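Adenosylmethionine-8-amino-7-oxononanoate aminotransferase (Methanocaldococcus jannaschii, PDB 6ZHK) probably transfers the amino group of S-adenosyl-L-methionine to 8-amino-7-oxononanoate, giving 7,8-diaminononanoate for biotin synthesis, with pyridoxal 5'-phosphate as cofactor. Local coordinates at residues Ser60-Leu66 against Phe274-Gly278; Ile221-Ala225 against Ala257-Val263; Lys422-Lys426 against Glu459-Ala464; Val160-Gly166 against Leu178-His184; Ala77-Ala82 against Gln343-Ala348. All coordinates share one frame; numbering follows the deposited sequence.

Contact 1 lies nearest the middle of the chain and is buried and polar, an arginine gripping a backbone oxygen beside the predicted cofactor lysine. Contact 4 is also buried, joining helix 160-165 to the chain leading into strand 183-185 by two hydrogen bonds and a CH-pi contact. Contacts 2 and 5 are buried helix pairs without a hydrogen bond between their segments; contact 3, a third helix pair, is partly exposed and adds a salt-bridge network. Contacts 2 and 4 touch through H224 and Y183, whose rings stack, whereas contacts 2 and 3 stand on opposite sides of the chain's centre, about 48 Å apart between centres. Contacts 1, 4 and 5 also meet the second subunit.

Contact 1 of 5, residues Ser60-Leu66 against Phe274-Gly278; sequences SSIWCNL and FGRTG
S60 meets R276 first: NH1 gives its OG a bond of 3.0 Å that is weak, because the angle at the hydrogen is only 122°. The same hydroxyl has a stronger partner outside, the carbonyl of V440. From S60 to W63 phi stays positive, so the backbone makes a left-handed helical turn, and S60 O is gripped from opposite faces of its plane by the amides of C64 and N65. W63 leads its indole away from the arginine, but its carbonyl comes back to it through a water that donates to W63 O and accepts from R276 NE. N65 carries the main bond with its backbone: R276 grips that one oxygen end-on with two nitrogens, NH1 to N65 O at 3.1 Å and NH2 to N65 O at 3.2 Å. Both come from the same face of the carbonyl, NH2 standing well above its plane. Bends at chi2 (72°) and chi3 (81°) bring the end of the arginine round so that NH1 and NH2 both face this oxygen. L66 closes the walk with its two methyls. CD2 lies over one face of the guanidinium, toward its rim, 3.8 Å from R276 NH2, while CD1 packs 4.1 Å from F274 CB. CD2 also sits against F274 O, a buried carbonyl with no polar partner in the model. The turn reaches the active site: I62 O accepts from K301 NZ, the predicted cofactor lysine, and C64 packs on Y339 of the second subunit, consistent with the catalytic centre at the dimer interface of fold-type I aminotransferases.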
# COMPACT_ATOMS: atom_id res chain seq x y z
N SER A 60 8.41 17.77 6.97
CA SER A 60 8.05 16.59 7.75
C SER A 60 8.18 15.31 6.96
O SER A 60 7.33 14.44 7.10
CB SER A 60 6.64 16.74 8.28
OG SER A 60 6.63 17.77 9.26
N SER A 61 9.29 15.15 6.22
CA SER A 61 9.50 13.90 5.47
C SER A 61 8.27 13.58 4.59
O SER A 61 7.87 12.42 4.45
CB SER A 61 9.97 12.72 6.33
OG SER A 61 11.14 13.06 7.12
N ILE A 62 7.75 14.65 3.95
CA ILE A 62 6.62 14.60 3.03
C ILE A 62 5.33 14.34 3.85
O ILE A 62 4.50 13.44 3.53
CB ILE A 62 6.82 13.65 1.82
CG1 ILE A 62 8.26 13.58 1.30
CG2 ILE A 62 5.78 13.94 0.70
CD1 ILE A 62 8.77 14.87 0.69
N TRP A 63 5.19 15.16 4.91
CA TRP A 63 3.90 15.51 5.48
C TRP A 63 3.40 14.35 6.36
O TRP A 63 2.19 14.25 6.60
CB TRP A 63 2.83 15.87 4.40
CG TRP A 63 3.26 16.72 3.23
CD1 TRP A 63 4.41 17.43 3.07
CD2 TRP A 63 2.52 16.89 2.00
NE1 TRP A 63 4.43 18.04 1.83
CE2 TRP A 63 3.30 17.70 1.14
CE3 TRP A 63 1.29 16.41 1.53
CZ2 TRP A 63 2.86 18.06 -0.13
CZ3 TRP A 63 0.85 16.75 0.27
CH2 TRP A 63 1.62 17.61 -0.53
N CYS A 64 4.33 13.57 6.90
CA CYS A 64 3.98 12.51 7.85
C CYS A 64 4.61 12.65 9.24
O CYS A 64 4.12 12.03 10.21
CB CYS A 64 4.28 11.13 7.27
SG CYS A 64 6.06 10.84 7.03
N ASN A 65 5.75 13.33 9.36
CA ASN A 65 6.46 13.31 10.64
C ASN A 65 5.76 14.29 11.60
O ASN A 65 5.61 15.43 11.27
CB ASN A 65 7.94 13.59 10.43
CG ASN A 65 8.71 13.57 11.74
OD1 ASN A 65 8.55 14.45 12.59
ND2 ASN A 65 9.36 12.45 11.99
N LEU A 66 5.36 13.85 12.79
CA LEU A 66 4.61 14.77 13.65
C LEU A 66 5.52 15.30 14.75
O LEU A 66 5.35 16.42 15.17
CB LEU A 66 3.50 13.99 14.36
CG LEU A 66 2.33 13.50 13.47
CD1 LEU A 66 1.26 12.92 14.36
CD2 LEU A 66 1.78 14.63 12.59
N PHE A 274 -4.53 14.37 12.19
CA PHE A 274 -3.56 14.34 13.28
C PHE A 274 -2.87 15.68 13.45
O PHE A 274 -1.66 15.74 13.66
CB PHE A 274 -2.60 13.17 13.09
CG PHE A 274 -3.38 11.89 13.14
CD1 PHE A 274 -3.86 11.39 14.34
CD2 PHE A 274 -3.76 11.27 11.96
CE1 PHE A 274 -4.66 10.26 14.41
CE2 PHE A 274 -4.52 10.11 12.01
CZ PHE A 274 -4.94 9.60 13.22
N GLY A 275 -3.66 16.75 13.35
CA GLY A 275 -3.27 18.07 13.86
C GLY A 275 -2.68 19.05 12.84
O GLY A 275 -2.55 20.22 13.20
N ARG A 276 -2.32 18.63 11.59
CA ARG A 276 -1.58 19.55 10.72
C ARG A 276 -2.31 20.87 10.45
O ARG A 276 -1.65 21.90 10.31
CB ARG A 276 -1.09 18.86 9.44
CG ARG A 276 0.21 19.43 8.88
CD ARG A 276 1.37 19.03 9.77
NE ARG A 276 1.74 17.64 9.38
CZ ARG A 276 2.91 17.08 9.63
NH1 ARG A 276 3.79 17.73 10.35
NH2 ARG A 276 3.18 15.84 9.25
N THR A 277 -3.65 20.88 10.34
CA THR A 277 -4.36 22.12 10.01
C THR A 277 -4.65 22.96 11.24
O THR A 277 -5.15 24.07 11.11
CB THR A 277 -5.71 21.90 9.31
OG1 THR A 277 -6.58 21.24 10.25
CG2 THR A 277 -5.59 21.05 8.07
N GLY A 278 -4.39 22.42 12.44
CA GLY A 278 -4.61 23.13 13.69
C GLY A 278 -5.68 22.45 14.52
O GLY A 278 -5.82 22.72 15.69
O HOH W 1 0.48 16.53 7.13

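Contact 2 of 5, residues Ile221-Ala225 against Ala257-Val263; sequences IEKHA and ACKENDV
I221 splits its two branches between different partners on helix 250-261. Its CG1 stands beside the backbone N (chi1 -64°) and the chain extends from there, carrying CD1 to 4.2 Å from A257 CB and 4.1 Å from C258 SG. CG2, on the other branch, lies anti to the backbone N and meets N261 CB at 4.1 Å. Cutting this side chain back to an alanine removes both branches and is likely to leave A257 and C258 facing a gap between the helices. One turn on, A225 has only a methyl to offer, and the backbones come close: its CB is 3.9 Å from N261 CB and 4.0 Å from V263 CG2. V263 turns that methyl inward because CG1 takes the place anti to the backbone N (chi1 176°). E222 brings its CG obliquely past the end of N261 on the solvent side. D262, with positive phi, follows the helix in a Schellman motif, and its carboxylate makes salt bridges with R140 and R145. Underneath, I221, C258 and V263 all rest on V231 of strand 228-234, so the two helix ends lie side by side on the sheet, helix 250-261 forming the crossover between parallel neighbours 228-234 and 265-268.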
# COMPACT_ATOMS: atom_id res chain seq x y z
N ILE A 221 -23.66 17.86 -8.02
CA ILE A 221 -24.21 16.82 -7.17
C ILE A 221 -25.70 16.61 -7.46
O ILE A 221 -26.17 15.48 -7.62
CB ILE A 221 -23.91 17.09 -5.67
CG1 ILE A 221 -22.39 17.04 -5.45
CG2 ILE A 221 -24.68 16.11 -4.77
CD1 ILE A 221 -21.92 17.61 -4.10
N GLU A 222 -26.45 17.72 -7.55
CA GLU A 222 -27.87 17.62 -7.82
C GLU A 222 -28.11 16.99 -9.20
O GLU A 222 -29.00 16.17 -9.35
CB GLU A 222 -28.51 19.01 -7.77
CG GLU A 222 -28.50 19.60 -6.38
CD GLU A 222 -28.89 21.06 -6.30
OE1 GLU A 222 -28.70 21.78 -7.32
OE2 GLU A 222 -29.36 21.46 -5.22
N LYS A 223 -27.34 17.38 -10.18
CA LYS A 223 -27.53 16.88 -11.53
C LYS A 223 -27.17 15.40 -11.66
O LYS A 223 -27.93 14.67 -12.28
CB LYS A 223 -26.69 17.66 -12.55
CG LYS A 223 -26.87 17.23 -14.01
CD LYS A 223 -25.97 18.07 -14.88
CE LYS A 223 -26.26 18.05 -16.37
NZ LYS A 223 -25.37 19.03 -17.03
N HIS A 224 -26.09 14.93 -11.00
CA HIS A 224 -25.59 13.59 -11.30
C HIS A 224 -25.80 12.60 -10.15
O HIS A 224 -25.32 11.48 -10.25
CB HIS A 224 -24.11 13.67 -11.67
CG HIS A 224 -23.90 14.47 -12.91
ND1 HIS A 224 -24.38 14.02 -14.15
CD2 HIS A 224 -23.28 15.65 -13.13
CE1 HIS A 224 -24.06 14.90 -15.08
NE2 HIS A 224 -23.36 15.91 -14.49
N ALA A 225 -26.49 13.00 -9.08
CA ALA A 225 -26.72 12.24 -7.87
C ALA A 225 -27.04 10.76 -8.11
O ALA A 225 -26.43 9.90 -7.46
CB ALA A 225 -27.80 12.94 -7.04
N ALA A 257 -25.11 18.95 0.72
CA ALA A 257 -25.64 18.56 -0.58
C ALA A 257 -25.59 17.04 -0.75
O ALA A 257 -26.54 16.46 -1.28
CB ALA A 257 -24.87 19.28 -1.67
N CYS A 258 -24.50 16.39 -0.29
CA CYS A 258 -24.45 14.93 -0.33
C CYS A 258 -25.56 14.30 0.52
O CYS A 258 -26.24 13.36 0.11
CB CYS A 258 -23.09 14.42 0.13
SG CYS A 258 -21.78 14.85 -1.03
N LYS A 259 -25.80 14.86 1.71
CA LYS A 259 -26.87 14.36 2.56
C LYS A 259 -28.23 14.52 1.88
O LYS A 259 -29.01 13.55 1.86
CB LYS A 259 -26.83 15.06 3.93
CG LYS A 259 -27.67 14.43 5.04
CD LYS A 259 -27.54 15.17 6.38
CE LYS A 259 -28.45 14.64 7.48
NZ LYS A 259 -28.15 13.22 7.80
N GLU A 260 -28.48 15.70 1.29
CA GLU A 260 -29.79 16.00 0.73
C GLU A 260 -30.04 15.21 -0.55
O GLU A 260 -31.20 15.01 -0.90
CB GLU A 260 -29.98 17.50 0.48
CG GLU A 260 -30.21 18.22 1.78
CD GLU A 260 -30.35 19.73 1.68
OE1 GLU A 260 -30.09 20.27 0.58
OE2 GLU A 260 -30.70 20.35 2.73
N ASN A 261 -28.97 14.71 -1.18
CA ASN A 261 -29.12 14.05 -2.47
C ASN A 261 -28.71 12.59 -2.42
O ASN A 261 -28.58 11.97 -3.48
CB ASN A 261 -28.32 14.75 -3.59
CG ASN A 261 -28.81 16.14 -3.95
OD1 ASN A 261 -28.33 17.18 -3.46
ND2 ASN A 261 -29.74 16.18 -4.88
N ASP A 262 -28.56 12.01 -1.22
CA ASP A 262 -28.37 10.59 -1.07
C ASP A 262 -27.09 10.15 -1.77
O ASP A 262 -27.11 9.12 -2.44
CB ASP A 262 -29.57 9.77 -1.61
CG ASP A 262 -29.50 8.28 -1.28
OD1 ASP A 262 -28.99 7.90 -0.18
OD2 ASP A 262 -29.92 7.49 -2.17
N VAL A 263 -26.01 10.94 -1.63
CA VAL A 263 -24.71 10.53 -2.13
C VAL A 263 -23.71 10.35 -0.97
O VAL A 263 -23.63 11.18 -0.10
CB VAL A 263 -24.16 11.52 -3.17
CG1 VAL A 263 -22.72 11.17 -3.66
CG2 VAL A 263 -25.15 11.74 -4.33

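Contact 3 of 5, residues Lys422-Lys426 against Glu459-Ala464; sequences KLLEK and EAIKEA
K422 lays its aliphatic chain across the end of helix 447-463, and its carbons pass from A460 to E463. CB meets the methyl of A460, 3.8 Å from A460 CB. CG comes down over the backbone, 3.8 Å from A460 O. A bend at chi2 (-60°) then takes the chain obliquely across E463, with CD 3.8 Å from E463 OE1 and CE 3.6 Å from E463 O. NZ ends near that same backbone oxygen, too far for a bond, so K422 packs chiefly as a hydrocarbon. Beneath it, L423 brings CD2 to 3.9 Å from A460 CB on the buried side.

K426 is the polar counterpart, one turn along. Its chain runs out extended and folds only at chi4 (-56°), which sets NZ between two carboxylates from successive turns of the facing helix. NZ bonds E463 OE2 at 2.9 Å, on the syn side and 28° out of the carboxylate plane, and E459 OE1 at 3.0 Å, nearly in line with its C-O bond. A methionine in its place would probably leave E459 and E463 without their shared positive mate, two negative charges facing each other. E425 adds a third carboxylate: a water lies within bonding distance of both E425 OE1 and E463 OE1, and bonds weakly to K426 NZ.

K426 O also accepts from Y452 OH, and L423 packs on A456 and L457, so helix 447-463 is held along several turns. The arrangement is a salt-bridge network over an apolar seam, joining the ends of two helices in the C-terminal part of the aminotransferase fold.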
# COMPACT_ATOMS: atom_id res chain seq x y z
N LYS A 422 18.94 27.04 -1.90
CA LYS A 422 19.39 28.04 -0.94
C LYS A 422 18.99 27.67 0.48
O LYS A 422 19.72 27.93 1.42
CB LYS A 422 18.87 29.45 -1.28
CG LYS A 422 19.21 29.99 -2.67
CD LYS A 422 20.75 30.09 -2.91
CE LYS A 422 21.06 30.52 -4.33
NZ LYS A 422 22.51 30.71 -4.55
N LEU A 423 17.80 27.09 0.65
CA LEU A 423 17.39 26.67 1.98
C LEU A 423 18.30 25.55 2.47
O LEU A 423 18.58 25.47 3.65
CB LEU A 423 15.93 26.23 1.94
CG LEU A 423 14.89 27.34 1.96
CD1 LEU A 423 13.49 26.71 1.83
CD2 LEU A 423 14.96 28.12 3.28
N LEU A 424 18.74 24.66 1.56
CA LEU A 424 19.57 23.55 2.00
C LEU A 424 20.90 24.08 2.55
O LEU A 424 21.41 23.55 3.56
CB LEU A 424 19.77 22.55 0.85
CG LEU A 424 20.11 21.13 1.29
CD1 LEU A 424 18.96 20.44 2.02
CD2 LEU A 424 20.67 20.27 0.16
N GLU A 425 21.43 25.15 1.93
CA GLU A 425 22.65 25.78 2.44
C GLU A 425 22.46 26.34 3.85
O GLU A 425 23.43 26.51 4.60
CB GLU A 425 23.09 26.94 1.53
CG GLU A 425 23.55 26.51 0.15
CD GLU A 425 23.64 27.66 -0.85
OE1 GLU A 425 23.31 28.84 -0.49
OE2 GLU A 425 24.06 27.39 -1.98
N LYS A 426 21.22 26.72 4.19
CA LYS A 426 20.91 27.28 5.50
C LYS A 426 20.45 26.18 6.46
O LYS A 426 19.96 26.50 7.53
CB LYS A 426 19.86 28.40 5.38
CG LYS A 426 20.22 29.49 4.37
CD LYS A 426 19.09 30.45 4.08
CE LYS A 426 19.43 31.43 2.98
NZ LYS A 426 20.66 32.16 3.36
N GLU A 459 15.35 35.23 3.04
CA GLU A 459 16.67 35.37 2.42
C GLU A 459 16.82 34.42 1.24
O GLU A 459 17.44 34.76 0.23
CB GLU A 459 17.75 34.93 3.41
CG GLU A 459 17.93 35.81 4.62
CD GLU A 459 18.91 35.20 5.62
OE1 GLU A 459 19.52 34.13 5.33
OE2 GLU A 459 19.12 35.84 6.67
N ALA A 460 16.29 33.18 1.34
CA ALA A 460 16.49 32.21 0.28
C ALA A 460 15.80 32.67 -1.00
O ALA A 460 16.32 32.46 -2.10
CB ALA A 460 15.97 30.85 0.75
N ILE A 461 14.61 33.29 -0.82
CA ILE A 461 13.83 33.73 -1.96
C ILE A 461 14.58 34.89 -2.60
O ILE A 461 14.65 34.93 -3.82
CB ILE A 461 12.40 34.06 -1.52
CG1 ILE A 461 11.65 32.76 -1.14
CG2 ILE A 461 11.68 34.83 -2.62
CD1 ILE A 461 10.26 33.08 -0.57
N LYS A 462 15.21 35.74 -1.78
CA LYS A 462 16.00 36.87 -2.28
C LYS A 462 17.26 36.42 -3.00
O LYS A 462 17.67 37.08 -3.94
CB LYS A 462 16.31 37.87 -1.18
CG LYS A 462 15.08 38.67 -0.81
CD LYS A 462 15.26 39.62 0.34
CE LYS A 462 16.09 40.82 -0.05
NZ LYS A 462 15.98 41.86 1.01
N GLU A 463 17.87 35.32 -2.54
CA GLU A 463 19.13 34.86 -3.08
C GLU A 463 18.94 34.03 -4.34
O GLU A 463 19.88 33.86 -5.13
CB GLU A 463 19.82 33.94 -2.07
CG GLU A 463 20.32 34.67 -0.83
CD GLU A 463 20.79 33.74 0.27
OE1 GLU A 463 20.94 32.52 0.00
OE2 GLU A 463 21.06 34.22 1.40
N ALA A 464 17.76 33.41 -4.46
CA ALA A 464 17.52 32.52 -5.60
C ALA A 464 17.49 33.34 -6.89
O ALA A 464 17.19 34.53 -6.88
CB ALA A 464 16.22 31.75 -5.39
O HOH W 2 22.12 30.45 1.09

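Contact 4 of 5, residues Val160-Gly166 against Leu178-His184; sequences VGAMSVG and LLFKGYH
S164 sets its CB squarely over the F180 ring, 3.4 Å from the ring centroid and 6° off the normal, a close CH-pi contact. Its OG works in two directions at once, accepting from F180 N at 3.0 Å and donating to V160 O at 2.9 Å, so both the hydroxyl and the F180 amide are satisfied inside the contact. F180 presents its face to the serine because CG takes the crowded position between backbone N and carbonyl carbon (chi1 57°). Beside this pair V165 brings CG1 to 3.9 Å from F180 CE1, and L179 lays CD2 3.8 Å from M163 CB, the two side chains crossing at about a right angle. At the far end H184 NE2 donates to G166 O at 2.9 Å; the donor stands above the carbonyl plane, and the oxygen is tilted out of the ring plane.

Further out, a water sits within bonding distance of both S164 O and F180 O, and I130 of helix 122-140 backs V165 and F180. E127 of the second subunit takes the amide of V160, while L178 and F180 pack on F180 and L178 of that subunit. The F148 ring meets H184 at a steep angle. The helix and the chain running into strand 183-185 thus both border the second subunit, and that strand, one of the two outermost of its sheet within this chain, pairs with strand 147-151.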
# COMPACT_ATOMS: atom_id res chain seq x y z
N VAL A 160 -4.49 3.16 -9.50
CA VAL A 160 -5.43 3.50 -10.60
C VAL A 160 -6.74 4.09 -10.06
O VAL A 160 -7.27 5.05 -10.58
CB VAL A 160 -5.66 2.27 -11.48
CG1 VAL A 160 -6.83 2.45 -12.44
CG2 VAL A 160 -4.36 2.00 -12.27
N GLY A 161 -7.29 3.49 -9.01
CA GLY A 161 -8.48 4.04 -8.39
C GLY A 161 -8.28 5.43 -7.82
O GLY A 161 -9.12 6.34 -8.08
N ALA A 162 -7.15 5.60 -7.08
CA ALA A 162 -6.85 6.93 -6.54
C ALA A 162 -6.66 7.95 -7.66
O ALA A 162 -7.10 9.08 -7.54
CB ALA A 162 -5.58 6.87 -5.66
N MET A 163 -5.95 7.56 -8.73
CA MET A 163 -5.72 8.51 -9.83
C MET A 163 -7.07 8.89 -10.48
O MET A 163 -7.19 10.02 -10.95
CB MET A 163 -4.84 7.90 -10.96
CG MET A 163 -3.39 7.74 -10.56
SD MET A 163 -2.39 7.36 -12.03
CE MET A 163 -2.82 5.63 -12.30
N SER A 164 -8.00 7.94 -10.63
CA SER A 164 -9.27 8.17 -11.35
C SER A 164 -10.04 9.28 -10.65
O SER A 164 -10.55 10.19 -11.32
CB SER A 164 -10.19 6.93 -11.41
OG SER A 164 -9.50 5.92 -12.14
N VAL A 165 -10.04 9.24 -9.32
CA VAL A 165 -10.90 10.18 -8.61
C VAL A 165 -10.18 11.48 -8.35
O VAL A 165 -10.82 12.51 -8.02
CB VAL A 165 -11.51 9.62 -7.32
CG1 VAL A 165 -12.48 8.47 -7.57
CG2 VAL A 165 -10.46 9.29 -6.26
N GLY A 166 -8.84 11.42 -8.49
CA GLY A 166 -8.03 12.63 -8.34
C GLY A 166 -8.22 13.50 -9.58
O GLY A 166 -8.81 13.04 -10.58
N LEU A 178 -6.77 4.16 -18.68
CA LEU A 178 -6.90 3.14 -17.64
C LEU A 178 -7.80 3.62 -16.50
O LEU A 178 -8.12 2.85 -15.60
CB LEU A 178 -5.55 2.81 -17.02
CG LEU A 178 -4.42 2.43 -17.97
CD1 LEU A 178 -3.17 2.12 -17.13
CD2 LEU A 178 -4.88 1.27 -18.86
N LEU A 179 -8.22 4.88 -16.55
CA LEU A 179 -8.94 5.42 -15.40
C LEU A 179 -10.46 5.33 -15.61
O LEU A 179 -10.94 5.45 -16.74
CB LEU A 179 -8.56 6.89 -15.24
CG LEU A 179 -7.06 7.20 -15.17
CD1 LEU A 179 -6.88 8.72 -14.92
CD2 LEU A 179 -6.43 6.37 -14.04
N PHE A 180 -11.20 5.13 -14.52
CA PHE A 180 -12.65 5.11 -14.65
C PHE A 180 -13.10 6.56 -14.55
O PHE A 180 -12.41 7.37 -13.93
CB PHE A 180 -13.34 4.18 -13.64
CG PHE A 180 -13.04 4.48 -12.19
CD1 PHE A 180 -13.69 5.51 -11.52
CD2 PHE A 180 -12.09 3.74 -11.51
CE1 PHE A 180 -13.44 5.77 -10.18
CE2 PHE A 180 -11.81 4.01 -10.18
CZ PHE A 180 -12.51 5.01 -9.50
N LYS A 181 -14.23 6.91 -15.20
CA LYS A 181 -14.53 8.30 -15.46
C LYS A 181 -15.57 8.85 -14.49
O LYS A 181 -16.44 8.15 -13.97
CB LYS A 181 -14.92 8.47 -16.94
CG LYS A 181 -13.90 7.96 -17.95
CD LYS A 181 -12.56 8.69 -17.76
CE LYS A 181 -11.48 8.35 -18.80
NZ LYS A 181 -11.20 6.90 -18.82
N GLY A 182 -15.58 10.17 -14.35
CA GLY A 182 -16.55 10.82 -13.47
C GLY A 182 -16.65 12.30 -13.83
O GLY A 182 -16.42 12.65 -14.98
N TYR A 183 -16.93 13.15 -12.84
CA TYR A 183 -17.10 14.58 -13.04
C TYR A 183 -16.16 15.35 -12.12
O TYR A 183 -16.03 15.01 -10.93
CB TYR A 183 -18.53 14.95 -12.65
CG TYR A 183 -19.53 14.16 -13.47
CD1 TYR A 183 -19.77 14.52 -14.79
CD2 TYR A 183 -20.17 13.04 -12.96
CE1 TYR A 183 -20.63 13.79 -15.59
CE2 TYR A 183 -21.06 12.29 -13.74
CZ TYR A 183 -21.30 12.69 -15.06
OH TYR A 183 -22.11 12.02 -15.92
N HIS A 184 -15.53 16.40 -12.65
CA HIS A 184 -14.66 17.15 -11.74
C HIS A 184 -15.13 18.59 -11.76
O HIS A 184 -15.16 19.19 -12.83
CB HIS A 184 -13.24 17.14 -12.26
CG HIS A 184 -12.55 15.86 -12.03
ND1 HIS A 184 -12.57 14.85 -12.97
CD2 HIS A 184 -11.85 15.41 -10.98
CE1 HIS A 184 -11.86 13.83 -12.50
NE2 HIS A 184 -11.42 14.15 -11.30
O HOH W 3 -11.13 9.83 -14.11

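Contact 5 of 5, residues Ala77-Ala82 against Gln343-Ala348; sequences AIKNQA and QLLCSA
Q343 puts its CB against the side chain of Q81, 3.6 Å from Q81 CG, and the two amide planes lie 31° apart without bonding each other. Each amide is used elsewhere: Q81 NE2 on I85 O, Q343 OE1 on the amide of S88. L344 follows with a single methyl that does most of its work, CD2 reaching 3.5 Å from A82 N and 3.8 Å from A82 CB, and touching I78 O as well. S347 points its CB at the other helix. Its OG stands between backbone N and carbonyl carbon (chi1 74°), which lets it fold back and donate to L344 O at 2.7 Å; the CB is left to pack 3.7 Å from Q81 CB. A77 covers the serine's backbone, its CB 3.6 Å from S347 O. A348 finishes the walk with its CB 4.0 Å from I78 CD1.

I78 also packs on L344 of the second subunit, so the contact borders the other chain. With alanines and a serine at the seam, the two short axes approach to 8.4 Å at 146°: a close-packed, roughly antiparallel helix pair beside the interface of the homodimer.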
# COMPACT_ATOMS: atom_id res chain seq x y z
N ALA A 77 7.56 1.86 21.63
CA ALA A 77 6.37 1.07 21.30
C ALA A 77 6.67 0.05 20.22
O ALA A 77 6.27 -1.12 20.31
CB ALA A 77 5.22 1.94 20.93
N ILE A 78 7.39 0.47 19.20
CA ILE A 78 7.77 -0.44 18.11
C ILE A 78 8.63 -1.58 18.65
O ILE A 78 8.43 -2.76 18.32
CB ILE A 78 8.43 0.33 16.95
CG1 ILE A 78 7.41 1.25 16.28
CG2 ILE A 78 9.09 -0.61 15.94
CD1 ILE A 78 8.02 2.26 15.26
N LYS A 79 9.67 -1.23 19.43
CA LYS A 79 10.62 -2.22 19.90
C LYS A 79 9.94 -3.23 20.83
O LYS A 79 10.19 -4.43 20.71
CB LYS A 79 11.81 -1.55 20.60
CG LYS A 79 12.70 -0.71 19.70
CD LYS A 79 13.54 0.24 20.57
CE LYS A 79 14.98 0.18 20.20
NZ LYS A 79 15.85 0.76 21.25
N ASN A 80 9.15 -2.72 21.78
CA ASN A 80 8.38 -3.59 22.67
C ASN A 80 7.42 -4.52 21.92
O ASN A 80 7.24 -5.68 22.32
CB ASN A 80 7.61 -2.81 23.74
CG ASN A 80 8.56 -2.17 24.75
OD1 ASN A 80 9.70 -2.62 24.90
ND2 ASN A 80 8.14 -1.11 25.42
N GLN A 81 6.73 -4.01 20.87
CA GLN A 81 5.86 -4.90 20.10
C GLN A 81 6.68 -5.97 19.35
O GLN A 81 6.25 -7.09 19.25
CB GLN A 81 5.00 -4.13 19.09
CG GLN A 81 4.04 -5.06 18.34
CD GLN A 81 3.10 -5.75 19.32
OE1 GLN A 81 2.57 -5.17 20.27
NE2 GLN A 81 2.92 -7.03 19.15
N ALA A 82 7.86 -5.60 18.86
CA ALA A 82 8.63 -6.56 18.07
C ALA A 82 9.10 -7.73 18.93
O ALA A 82 9.31 -8.81 18.39
CB ALA A 82 9.75 -5.85 17.34
N GLN A 343 1.00 -5.57 13.60
CA GLN A 343 1.20 -5.14 14.99
C GLN A 343 2.23 -4.01 15.14
O GLN A 343 2.00 -3.09 15.92
CB GLN A 343 1.59 -6.29 15.94
CG GLN A 343 0.43 -7.25 16.20
CD GLN A 343 0.35 -8.41 15.23
OE1 GLN A 343 0.42 -8.27 13.99
NE2 GLN A 343 -0.01 -9.54 15.78
N LEU A 344 3.37 -4.09 14.43
CA LEU A 344 4.32 -2.97 14.48
C LEU A 344 3.69 -1.65 14.02
O LEU A 344 3.85 -0.61 14.69
CB LEU A 344 5.56 -3.31 13.67
CG LEU A 344 6.31 -4.56 14.15
CD1 LEU A 344 7.58 -4.71 13.33
CD2 LEU A 344 6.62 -4.54 15.72
N LEU A 345 2.91 -1.67 12.90
CA LEU A 345 2.30 -0.44 12.41
C LEU A 345 1.39 0.08 13.50
O LEU A 345 1.38 1.27 13.77
CB LEU A 345 1.46 -0.65 11.13
CG LEU A 345 2.15 -1.46 10.02
CD1 LEU A 345 1.32 -1.50 8.74
CD2 LEU A 345 3.50 -0.86 9.67
N CYS A 346 0.61 -0.83 14.13
CA CYS A 346 -0.42 -0.33 15.02
C CYS A 346 0.21 0.14 16.34
O CYS A 346 -0.28 1.08 17.01
CB CYS A 346 -1.39 -1.47 15.34
SG CYS A 346 -2.49 -1.88 13.95
N SER A 347 1.31 -0.50 16.71
CA SER A 347 2.00 -0.07 17.93
C SER A 347 2.49 1.38 17.80
O SER A 347 2.34 2.14 18.77
CB SER A 347 3.13 -1.01 18.26
OG SER A 347 4.21 -0.81 17.35
N ALA A 348 3.05 1.78 16.62
CA ALA A 348 3.49 3.17 16.42
C ALA A 348 2.30 4.11 16.58
O ALA A 348 2.42 5.18 17.21
CB ALA A 348 4.21 3.40 15.13